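Local coordinates for putative uncharacterized protein PH0242 (Pyrococcus horikoshii, PDB 3VU1) that is the C-terminal globular domain of an archaeal AglB, a member of the oligosaccharyltransferase family, and carries a bound calcium ion, at residues P191-Y195 / A204-T210; I306-V311 / V329-A334; V347-T351 / L377-V381; T386-R392 / V471-V477. One frame throughout, in Å; residues are numbered along the deposited sequence.

Contact 1: residues P191-Y195 / A204-T210; sequences PYVVY and AYYKVAT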
# COMPACT_ATOMS: atom_id res chain seq x y z
N PRO A 191 -4.87 15.85 22.75
CA PRO A 191 -5.32 15.74 21.35
C PRO A 191 -5.13 14.32 20.80
O PRO A 191 -4.47 14.11 19.77
CB PRO A 191 -4.47 16.78 20.64
CG PRO A 191 -3.21 16.85 21.45
CD PRO A 191 -3.48 16.31 22.83
N TYR A 192 -5.72 13.35 21.50
CA TYR A 192 -5.59 11.96 21.16
C TYR A 192 -6.93 11.33 20.87
O TYR A 192 -7.95 11.76 21.39
CB TYR A 192 -4.89 11.21 22.29
CG TYR A 192 -3.44 11.57 22.38
CD1 TYR A 192 -3.03 12.69 23.10
CD2 TYR A 192 -2.46 10.81 21.72
CE1 TYR A 192 -1.68 13.04 23.17
CE2 TYR A 192 -1.12 11.16 21.79
CZ TYR A 192 -0.74 12.28 22.51
OH TYR A 192 0.58 12.64 22.58
N VAL A 193 -6.89 10.31 20.04
CA VAL A 193 -8.05 9.52 19.67
C VAL A 193 -7.81 8.13 20.27
O VAL A 193 -6.65 7.70 20.34
CB VAL A 193 -8.18 9.45 18.11
CG1 VAL A 193 -9.15 8.36 17.67
CG2 VAL A 193 -8.61 10.81 17.55
N VAL A 194 -8.87 7.44 20.72
CA VAL A 194 -8.69 6.08 21.22
C VAL A 194 -9.45 5.10 20.38
O VAL A 194 -10.55 5.39 19.97
CB VAL A 194 -9.12 5.92 22.68
CG1 VAL A 194 -9.12 4.45 23.07
CG2 VAL A 194 -8.16 6.67 23.58
N TYR A 195 -8.83 3.97 20.08
CA TYR A 195 -9.53 2.87 19.42
C TYR A 195 -9.50 1.65 20.32
O TYR A 195 -8.41 1.18 20.71
CB TYR A 195 -8.89 2.52 18.09
CG TYR A 195 -8.98 3.60 17.04
CD1 TYR A 195 -10.20 4.02 16.53
CD2 TYR A 195 -7.81 4.21 16.56
CE1 TYR A 195 -10.26 5.02 15.56
CE2 TYR A 195 -7.86 5.19 15.60
CZ TYR A 195 -9.08 5.59 15.09
OH TYR A 195 -9.09 6.58 14.13
N ALA A 204 -3.81 7.14 19.64
CA ALA A 204 -3.16 7.80 18.51
C ALA A 204 -3.29 9.32 18.56
O ALA A 204 -4.36 9.86 18.84
CB ALA A 204 -3.70 7.26 17.19
N TYR A 205 -2.20 10.00 18.27
CA TYR A 205 -2.21 11.44 18.16
C TYR A 205 -3.09 11.81 16.98
O TYR A 205 -3.14 11.09 15.97
CB TYR A 205 -0.78 11.93 17.99
CG TYR A 205 -0.62 13.41 17.90
CD1 TYR A 205 -0.96 14.22 18.97
CD2 TYR A 205 -0.12 14.01 16.75
CE1 TYR A 205 -0.81 15.60 18.90
CE2 TYR A 205 0.03 15.38 16.67
CZ TYR A 205 -0.31 16.16 17.76
OH TYR A 205 -0.16 17.53 17.70
N TYR A 206 -3.80 12.92 17.10
CA TYR A 206 -4.92 13.20 16.19
C TYR A 206 -4.49 13.25 14.73
O TYR A 206 -5.18 12.71 13.87
CB TYR A 206 -5.73 14.44 16.61
CG TYR A 206 -5.11 15.78 16.27
CD1 TYR A 206 -5.57 16.53 15.18
CD2 TYR A 206 -4.08 16.30 17.04
CE1 TYR A 206 -5.00 17.76 14.86
CE2 TYR A 206 -3.52 17.54 16.74
CZ TYR A 206 -3.98 18.27 15.66
OH TYR A 206 -3.42 19.50 15.38
N LYS A 207 -3.33 13.84 14.46
CA LYS A 207 -2.81 13.96 13.10
C LYS A 207 -2.55 12.62 12.39
O LYS A 207 -2.38 12.58 11.18
CB LYS A 207 -1.53 14.81 13.09
CG LYS A 207 -1.78 16.28 13.39
CD LYS A 207 -0.50 17.10 13.29
CE LYS A 207 -0.79 18.57 13.56
NZ LYS A 207 0.46 19.38 13.47
N VAL A 208 -2.50 11.53 13.14
CA VAL A 208 -2.23 10.23 12.55
C VAL A 208 -3.26 9.20 13.00
O VAL A 208 -3.07 8.01 12.77
CB VAL A 208 -0.80 9.73 12.85
CG1 VAL A 208 0.23 10.66 12.24
CG2 VAL A 208 -0.56 9.58 14.35
N ALA A 209 -4.36 9.67 13.61
CA ALA A 209 -5.47 8.78 13.99
C ALA A 209 -6.04 7.91 12.86
O ALA A 209 -6.37 6.77 13.10
CB ALA A 209 -6.59 9.57 14.62
N THR A 210 -6.15 8.44 11.65
CA THR A 210 -6.70 7.65 10.55
C THR A 210 -5.66 7.20 9.52
O THR A 210 -6.00 6.88 8.38
CB THR A 210 -7.86 8.38 9.85
OG1 THR A 210 -7.41 9.65 9.34
CG2 THR A 210 -9.03 8.59 10.83
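Val193 and Ala204 face each other as an antiparallel hydrogen-bonded pair, and each satisfies the other's backbone: Val193 N gives to Ala204 O at 2.8 Å, and Ala204 N returns to Val193 O at 3.0 Å. The ladder runs one residue further, to the non-hydrogen-bonded pair Tyr192-Tyr205; beyond it the chain of 204-210 turns away, yet two further acceptors are still served across the contact. Pro191, which has no backbone N-H, takes part through its carbonyl: Pro191 O receives Tyr206 N at 3.0 Å, and with an angle of 135° at the hydrogen this bond is noticeably bent. Farther along, Tyr195 OH donates to Ala209 O at 2.9 Å, coming from above the plane of that carbonyl, while Thr222 OG1 is a second partner of the hydroxyl.

Between these polar links, small and flat groups fill the contact. Ala209 CB lies 3.8 Å from Val193 CG2, a methyl against a branched side chain, both residues buried. Tyr192 and Tyr205 form an edge-to-face pair, their ring centroids 5.7 Å apart, with CD1 of Tyr205 over the rim of the Tyr192 ring. A chi1 of -178° sets CG of Tyr205 anti to the backbone N, and its ring also meets Pro191, CE1 to CG at 3.7 Å. Tyr205 OH bonds to Glu111 OE2, and Thr210 OG1 to Asp71. The arrangement is the open end of a beta hairpin, strands 192-196 and 200-205, in the mixed sheet of the Insert domain, where the second strand gives way to a turn leading to helix 212-218.

Contact 2: residues I306-V311 / V329-A334; sequences IKRIKV and VTLPTA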
# COMPACT_ATOMS: atom_id res chain seq x y z
N ILE A 306 -9.67 -22.08 -17.11
CA ILE A 306 -10.47 -22.80 -18.11
C ILE A 306 -11.22 -21.93 -19.13
O ILE A 306 -11.68 -22.42 -20.16
CB ILE A 306 -11.43 -23.80 -17.41
CG1 ILE A 306 -12.62 -23.06 -16.79
CG2 ILE A 306 -10.66 -24.62 -16.38
CD1 ILE A 306 -13.49 -23.94 -15.92
N LYS A 307 -11.34 -20.63 -18.87
CA LYS A 307 -11.90 -19.74 -19.89
C LYS A 307 -11.50 -18.30 -19.60
O LYS A 307 -11.44 -17.89 -18.44
CB LYS A 307 -13.42 -19.88 -19.96
CG LYS A 307 -13.98 -19.79 -21.37
CD LYS A 307 -15.48 -19.50 -21.39
CE LYS A 307 -15.97 -19.39 -22.83
NZ LYS A 307 -17.03 -18.36 -23.01
N ARG A 308 -11.20 -17.53 -20.65
CA ARG A 308 -10.96 -16.10 -20.51
C ARG A 308 -12.07 -15.38 -21.26
O ARG A 308 -12.28 -15.62 -22.45
CB ARG A 308 -9.61 -15.68 -21.08
CG ARG A 308 -8.40 -16.24 -20.35
CD ARG A 308 -7.17 -16.30 -21.24
NE ARG A 308 -6.00 -16.78 -20.50
CZ ARG A 308 -5.65 -18.07 -20.39
NH1 ARG A 308 -6.36 -19.03 -20.97
NH2 ARG A 308 -4.57 -18.39 -19.68
N ILE A 309 -12.77 -14.50 -20.55
CA ILE A 309 -13.90 -13.78 -21.11
C ILE A 309 -13.71 -12.29 -20.95
O ILE A 309 -13.58 -11.78 -19.82
CB ILE A 309 -15.23 -14.19 -20.42
CG1 ILE A 309 -15.35 -15.70 -20.33
CG2 ILE A 309 -16.43 -13.57 -21.14
CD1 ILE A 309 -16.14 -16.16 -19.13
N LYS A 310 -13.70 -11.58 -22.08
CA LYS A 310 -13.66 -10.13 -22.09
C LYS A 310 -15.04 -9.58 -21.73
O LYS A 310 -16.03 -9.89 -22.38
CB LYS A 310 -13.17 -9.63 -23.46
CG LYS A 310 -13.49 -8.17 -23.71
CD LYS A 310 -12.76 -7.57 -24.90
CE LYS A 310 -13.41 -6.21 -25.18
NZ LYS A 310 -12.64 -5.29 -26.05
N VAL A 311 -15.11 -8.75 -20.69
CA VAL A 311 -16.39 -8.25 -20.20
C VAL A 311 -16.50 -6.75 -20.29
O VAL A 311 -17.52 -6.19 -19.87
CB VAL A 311 -16.68 -8.66 -18.72
CG1 VAL A 311 -16.73 -10.17 -18.56
CG2 VAL A 311 -15.70 -8.02 -17.71
N VAL A 329 -22.15 -10.71 -18.04
CA VAL A 329 -21.26 -11.84 -18.23
C VAL A 329 -21.98 -13.17 -18.09
O VAL A 329 -22.86 -13.33 -17.25
CB VAL A 329 -20.04 -11.73 -17.27
CG1 VAL A 329 -20.45 -11.82 -15.79
CG2 VAL A 329 -18.97 -12.77 -17.63
N THR A 330 -21.60 -14.13 -18.93
CA THR A 330 -22.04 -15.49 -18.72
C THR A 330 -20.87 -16.26 -18.12
O THR A 330 -19.90 -16.56 -18.82
CB THR A 330 -22.51 -16.17 -20.02
OG1 THR A 330 -23.47 -15.33 -20.69
CG2 THR A 330 -23.14 -17.52 -19.71
N LEU A 331 -20.98 -16.58 -16.83
CA LEU A 331 -19.95 -17.34 -16.14
C LEU A 331 -20.14 -18.85 -16.29
O LEU A 331 -21.15 -19.38 -15.85
CB LEU A 331 -19.96 -17.00 -14.64
CG LEU A 331 -19.94 -15.53 -14.23
CD1 LEU A 331 -20.07 -15.45 -12.73
CD2 LEU A 331 -18.67 -14.84 -14.69
N PRO A 332 -19.14 -19.56 -16.86
CA PRO A 332 -19.24 -21.01 -16.92
C PRO A 332 -19.07 -21.58 -15.54
O PRO A 332 -18.62 -20.88 -14.64
CB PRO A 332 -18.02 -21.40 -17.75
CG PRO A 332 -17.01 -20.34 -17.45
CD PRO A 332 -17.80 -19.07 -17.27
N THR A 333 -19.41 -22.86 -15.39
CA THR A 333 -19.23 -23.55 -14.11
C THR A 333 -17.72 -23.68 -13.87
O THR A 333 -16.97 -23.93 -14.81
CB THR A 333 -19.90 -24.95 -14.14
OG1 THR A 333 -19.29 -25.68 -15.19
CG2 THR A 333 -21.40 -24.89 -14.47
N ALA A 334 -17.29 -23.52 -12.62
CA ALA A 334 -15.87 -23.48 -12.25
C ALA A 334 -15.80 -23.29 -10.76
O ALA A 334 -16.80 -22.93 -10.15
CB ALA A 334 -15.16 -22.33 -12.93
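Ile309 and Pro332 reach toward each other tip to tip, the terminal methyl CD1 of the isoleucine lying 3.8 Å from CD of the proline ring. The same methyl also rests beside Thr330 O, at 3.8 Å. Toward one end of the contact Val311 CG1 meets Val329 CG2 at 3.6 Å, the two branched side chains passing at a slant. Toward the other, Ile306 extends CD1 to Ala334 CB, 3.8 Å away. Isoleucine, valine, proline and alanine suit a contact that no hydrogen bond crosses, since their apolar surfaces need no polar partner.

The wide backbone spacing explains the absence of such bonds: the axes of strands 306-311 and 329-331 run nearly antiparallel, at 162°, but come no closer than 8.4 Å. Each strand therefore takes its backbone partners from elsewhere. Ile309 and Val311 bond to Val297 and Leu295, and Val329 bonds to His277. Past the strand end, Pro332 O accepts from Tyr337 OH. Strand 304-314 thus lies on strand 293-301 in the large antiparallel sheet, whereas strand 325-331 is the outermost strand of a four-stranded sheet beside strand 275-285, so the contact, within the Peripheral 1 range, joins the four-stranded sheet to the large one near the protein surface.

Contact 3: residues V347-T351 / L377-V381; sequences VGVLT and LKVGV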
# COMPACT_ATOMS: atom_id res chain seq x y z
N VAL A 347 7.05 -4.69 -15.69
CA VAL A 347 7.40 -6.03 -15.23
C VAL A 347 8.90 -6.16 -15.33
O VAL A 347 9.57 -5.33 -15.96
CB VAL A 347 6.78 -7.19 -16.08
CG1 VAL A 347 5.29 -7.38 -15.79
CG2 VAL A 347 7.02 -6.99 -17.57
N GLY A 348 9.43 -7.23 -14.74
CA GLY A 348 10.85 -7.55 -14.85
C GLY A 348 11.66 -7.06 -13.67
O GLY A 348 11.61 -5.89 -13.32
N VAL A 349 12.39 -7.98 -13.06
CA VAL A 349 13.33 -7.68 -11.98
C VAL A 349 14.75 -7.89 -12.53
O VAL A 349 15.02 -8.89 -13.22
CB VAL A 349 13.06 -8.62 -10.78
CG1 VAL A 349 13.98 -8.35 -9.62
CG2 VAL A 349 11.65 -8.43 -10.31
N LEU A 350 15.67 -6.96 -12.25
CA LEU A 350 17.09 -7.15 -12.64
C LEU A 350 17.71 -8.34 -11.93
O LEU A 350 17.62 -8.44 -10.71
CB LEU A 350 17.93 -5.89 -12.38
CG LEU A 350 17.36 -4.71 -13.14
CD1 LEU A 350 18.11 -3.45 -12.75
CD2 LEU A 350 17.37 -4.94 -14.65
N THR A 351 18.30 -9.26 -12.70
CA THR A 351 18.85 -10.48 -12.08
C THR A 351 20.38 -10.53 -12.02
O THR A 351 20.95 -11.40 -11.35
CB THR A 351 18.33 -11.77 -12.73
OG1 THR A 351 18.31 -11.61 -14.15
CG2 THR A 351 16.94 -12.10 -12.20
N LEU A 377 21.47 -5.57 -19.81
CA LEU A 377 20.60 -5.91 -18.69
C LEU A 377 20.30 -7.38 -18.74
O LEU A 377 20.18 -7.96 -19.81
CB LEU A 377 19.24 -5.22 -18.82
CG LEU A 377 19.20 -3.73 -19.02
CD1 LEU A 377 18.02 -3.34 -19.89
CD2 LEU A 377 19.12 -3.05 -17.67
N LYS A 378 20.15 -7.97 -17.56
CA LYS A 378 19.57 -9.28 -17.43
C LYS A 378 18.34 -9.09 -16.53
O LYS A 378 18.43 -8.58 -15.40
CB LYS A 378 20.59 -10.28 -16.84
CG LYS A 378 21.22 -11.21 -17.87
CD LYS A 378 22.77 -11.20 -17.89
CE LYS A 378 23.43 -11.45 -16.53
NZ LYS A 378 23.11 -12.77 -15.92
N VAL A 379 17.18 -9.48 -17.05
CA VAL A 379 15.92 -9.30 -16.33
C VAL A 379 15.11 -10.58 -16.27
O VAL A 379 15.10 -11.36 -17.22
CB VAL A 379 15.11 -8.14 -16.96
CG1 VAL A 379 14.80 -8.41 -18.42
CG2 VAL A 379 13.84 -7.89 -16.17
N GLY A 380 14.44 -10.80 -15.13
CA GLY A 380 13.59 -11.99 -14.92
C GLY A 380 12.11 -11.64 -14.91
O GLY A 380 11.71 -10.64 -14.30
N VAL A 381 11.30 -12.45 -15.60
CA VAL A 381 9.86 -12.31 -15.61
C VAL A 381 9.22 -13.66 -15.40
O VAL A 381 9.81 -14.68 -15.70
CB VAL A 381 9.34 -11.74 -16.94
CG1 VAL A 381 9.58 -10.23 -17.01
CG2 VAL A 381 9.99 -12.45 -18.11
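Val349 and Gly380 are bound by a reciprocal pair of backbone hydrogen bonds, Val349 N to Gly380 O at 3.0 Å and Gly380 N to Val349 O at 2.8 Å. Two residues along, Lys378 O takes two donors from a single residue: Thr351 N at 2.8 Å, in a nearly straight bond, and Thr351 OG1 in a weak one at 3.3 Å. The hydroxyl lies between the backbone N and the carbonyl carbon of its own residue (chi1 42°), which turns it to the same acceptor as the amide.

CA-H...O contacts fill in between these bonds. Gly348 CA points to Gly380 O, and Val379 CA and Leu350 CA approach Val349 O and Lys378 O in the same manner. Glycine suits position 348, where phi is 97° and a side chain would press against the preceding carbonyl.

Apolar contacts lie at both ends. Leu350 CD2 meets Leu377 CD2 at 4.0 Å, and Val347 CG2 touches Val381 CG1 at 4.2 Å, each a pair of branched ends.

Strand 372-381 is held on its other side by strand 434-443, through backbone bonds from Leu377 to Ile438 and from Val381 to Gly434. Strand 336-356 in turn has both strand 372-381 and strand 464-487 as neighbours in the large antiparallel sheet.

Contact 4: residues T386-R392 / V471-V477; sequences TADLYLR and VEPVFIV
Glu472 OE2 is gripped twice: by Arg392 NH2 at 3.2 Å, in a salt bridge, and by water 1, which donates to it at 2.6 Å. The guanidinium presents its edge to the carboxylate, but OE2 is met from above the carboxylate plane, for the two flat groups stand 70° apart. Water 1 ties the corner together, since it also donates to Arg392 O and accepts from Arg392 NE. One face of the guanidinium lies over Val474 CG2, 3.5 Å from Arg392 CZ, so an apolar methyl backs the charged group while its edge stays available for bonding; NH1 turns to Ser81 O. The chain of Arg392 starts out with CG anti to the backbone N (chi1 -162°) and bends at chi3, folding the guanidinium back over Val474.

The backbones form a regular antiparallel ladder in the large antiparallel sheet, here within the Peripheral 2 range, with hydrogen-bonded pairs Asp388-Ile476, Tyr390-Val474 and Arg392-Glu472. Tyr390 N reaches Val474 O at 2.8 Å in an almost straight bond. Pro473 fits its place because it stands at a non-hydrogen-bonded position across from Leu391, where no N-H is called for across this pair.

On the face of Leu389 and Phe475 the contacts are apolar. Leu389 CD1 stands over the centre of the Phe475 ring, 4.0 Å from its centroid, a CH-pi contact, and Ala387 CB comes at the edge of that ring. On the face of Arg392, the side chains of Tyr390 and Ile476 cross at about a right angle, CD1 of Tyr390 3.7 Å from CG1 of Ile476, while Asp388 OD2 accepts from Gly428 N of strand 412-431, on the far side of strand 385-401.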
# COMPACT_ATOMS: atom_id res chain seq x y z
N THR A 386 5.56 -9.27 -24.61
CA THR A 386 6.20 -8.41 -25.56
C THR A 386 6.30 -7.03 -24.93
O THR A 386 5.30 -6.38 -24.65
CB THR A 386 5.46 -8.44 -26.90
OG1 THR A 386 5.62 -9.76 -27.44
CG2 THR A 386 6.00 -7.38 -27.91
N ALA A 387 7.52 -6.60 -24.68
CA ALA A 387 7.77 -5.38 -23.94
C ALA A 387 8.36 -4.28 -24.80
O ALA A 387 8.97 -4.53 -25.82
CB ALA A 387 8.69 -5.66 -22.76
N ASP A 388 8.14 -3.05 -24.36
CA ASP A 388 8.91 -1.90 -24.77
C ASP A 388 9.86 -1.58 -23.61
O ASP A 388 9.51 -1.80 -22.44
CB ASP A 388 7.98 -0.73 -25.07
CG ASP A 388 7.10 -0.98 -26.30
OD1 ASP A 388 6.20 -0.14 -26.56
OD2 ASP A 388 7.31 -2.01 -27.00
N LEU A 389 11.06 -1.09 -23.93
CA LEU A 389 12.03 -0.72 -22.90
C LEU A 389 12.19 0.79 -22.85
O LEU A 389 12.50 1.39 -23.87
CB LEU A 389 13.37 -1.39 -23.17
CG LEU A 389 14.60 -0.95 -22.36
CD1 LEU A 389 14.40 -1.10 -20.85
CD2 LEU A 389 15.86 -1.68 -22.85
N TYR A 390 11.98 1.41 -21.69
CA TYR A 390 12.16 2.85 -21.58
C TYR A 390 13.26 3.20 -20.59
O TYR A 390 13.69 2.35 -19.78
CB TYR A 390 10.89 3.55 -21.09
CG TYR A 390 9.72 3.52 -22.02
CD1 TYR A 390 8.95 2.36 -22.17
CD2 TYR A 390 9.34 4.66 -22.72
CE1 TYR A 390 7.85 2.33 -23.02
CE2 TYR A 390 8.26 4.63 -23.57
CZ TYR A 390 7.52 3.48 -23.71
OH TYR A 390 6.44 3.46 -24.56
N LEU A 391 13.68 4.46 -20.64
CA LEU A 391 14.41 5.02 -19.53
C LEU A 391 13.41 5.89 -18.80
O LEU A 391 12.74 6.73 -19.43
CB LEU A 391 15.62 5.85 -19.98
CG LEU A 391 16.84 5.16 -20.62
CD1 LEU A 391 17.96 6.19 -20.72
CD2 LEU A 391 17.32 3.91 -19.87
N ARG A 392 13.30 5.66 -17.49
CA ARG A 392 12.30 6.31 -16.67
C ARG A 392 12.96 7.12 -15.58
O ARG A 392 13.88 6.64 -14.93
CB ARG A 392 11.34 5.29 -16.02
CG ARG A 392 10.05 5.94 -15.53
CD ARG A 392 9.24 5.03 -14.64
NE ARG A 392 10.05 4.53 -13.53
CZ ARG A 392 9.81 3.42 -12.84
NH1 ARG A 392 8.77 2.64 -13.14
NH2 ARG A 392 10.63 3.07 -11.88
N VAL A 471 17.27 7.09 -12.51
CA VAL A 471 17.14 6.89 -13.93
C VAL A 471 17.25 5.40 -14.12
O VAL A 471 18.29 4.81 -13.81
CB VAL A 471 18.22 7.65 -14.73
CG1 VAL A 471 18.15 7.30 -16.21
CG2 VAL A 471 18.03 9.15 -14.52
N GLU A 472 16.18 4.80 -14.61
CA GLU A 472 16.01 3.37 -14.50
C GLU A 472 15.50 2.81 -15.77
O GLU A 472 14.76 3.49 -16.48
CB GLU A 472 15.01 3.04 -13.40
CG GLU A 472 15.43 3.42 -11.98
CD GLU A 472 14.38 3.00 -10.97
OE1 GLU A 472 14.46 1.86 -10.48
OE2 GLU A 472 13.48 3.81 -10.66
N PRO A 473 15.91 1.58 -16.10
CA PRO A 473 15.33 0.90 -17.22
C PRO A 473 14.02 0.24 -16.78
O PRO A 473 13.95 -0.30 -15.68
CB PRO A 473 16.38 -0.13 -17.57
CG PRO A 473 16.96 -0.47 -16.26
CD PRO A 473 17.03 0.83 -15.52
N VAL A 474 12.99 0.33 -17.61
CA VAL A 474 11.65 -0.12 -17.26
C VAL A 474 11.06 -0.81 -18.49
O VAL A 474 11.10 -0.26 -19.60
CB VAL A 474 10.75 1.08 -16.81
CG1 VAL A 474 9.29 0.68 -16.70
CG2 VAL A 474 11.22 1.63 -15.48
N PHE A 475 10.55 -2.03 -18.27
CA PHE A 475 9.91 -2.80 -19.33
C PHE A 475 8.41 -2.65 -19.24
O PHE A 475 7.83 -3.06 -18.25
CB PHE A 475 10.30 -4.26 -19.22
CG PHE A 475 11.74 -4.52 -19.52
CD1 PHE A 475 12.72 -4.33 -18.53
CD2 PHE A 475 12.14 -4.94 -20.79
CE1 PHE A 475 14.08 -4.57 -18.81
CE2 PHE A 475 13.49 -5.16 -21.08
CZ PHE A 475 14.46 -4.99 -20.09
N ILE A 476 7.80 -2.07 -20.27
CA ILE A 476 6.35 -1.87 -20.32
C ILE A 476 5.65 -2.92 -21.19
O ILE A 476 6.04 -3.14 -22.32
CB ILE A 476 5.96 -0.46 -20.81
CG1 ILE A 476 6.58 0.61 -19.93
CG2 ILE A 476 4.44 -0.30 -20.86
CD1 ILE A 476 6.34 0.41 -18.46
N VAL A 477 4.63 -3.57 -20.63
CA VAL A 477 3.88 -4.62 -21.31
C VAL A 477 2.40 -4.42 -21.02
O VAL A 477 2.05 -3.61 -20.13
CB VAL A 477 4.28 -6.01 -20.80
CG1 VAL A 477 5.76 -6.27 -21.07
CG2 VAL A 477 3.98 -6.15 -19.32
O HOH W 1 12.72 5.64 -12.39

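In the fold
Contacts 3 and 4 form one continuous region, with centres 11 Å apart: Val347 N probably bonds to Phe475 O at 3.1 Å, and Leu377 CD2 packs on Pro473 CG at 3.6 Å. Contact 2 touches neither, its nearest atoms lying about 15 Å from contact 3 and about 14 Å from contact 4, but its strand 304-314 belongs to the same large sheet. Contact 1, whose segment 191-195 lies in the Insert domain range, is on the opposite side of the chain's centre, about 42 Å from contacts 3 and 4 between centres. The calcium ion is bound by Glu76, Ala285, His319 and Glu322; the last two fall in the chain between the segments of contact 2.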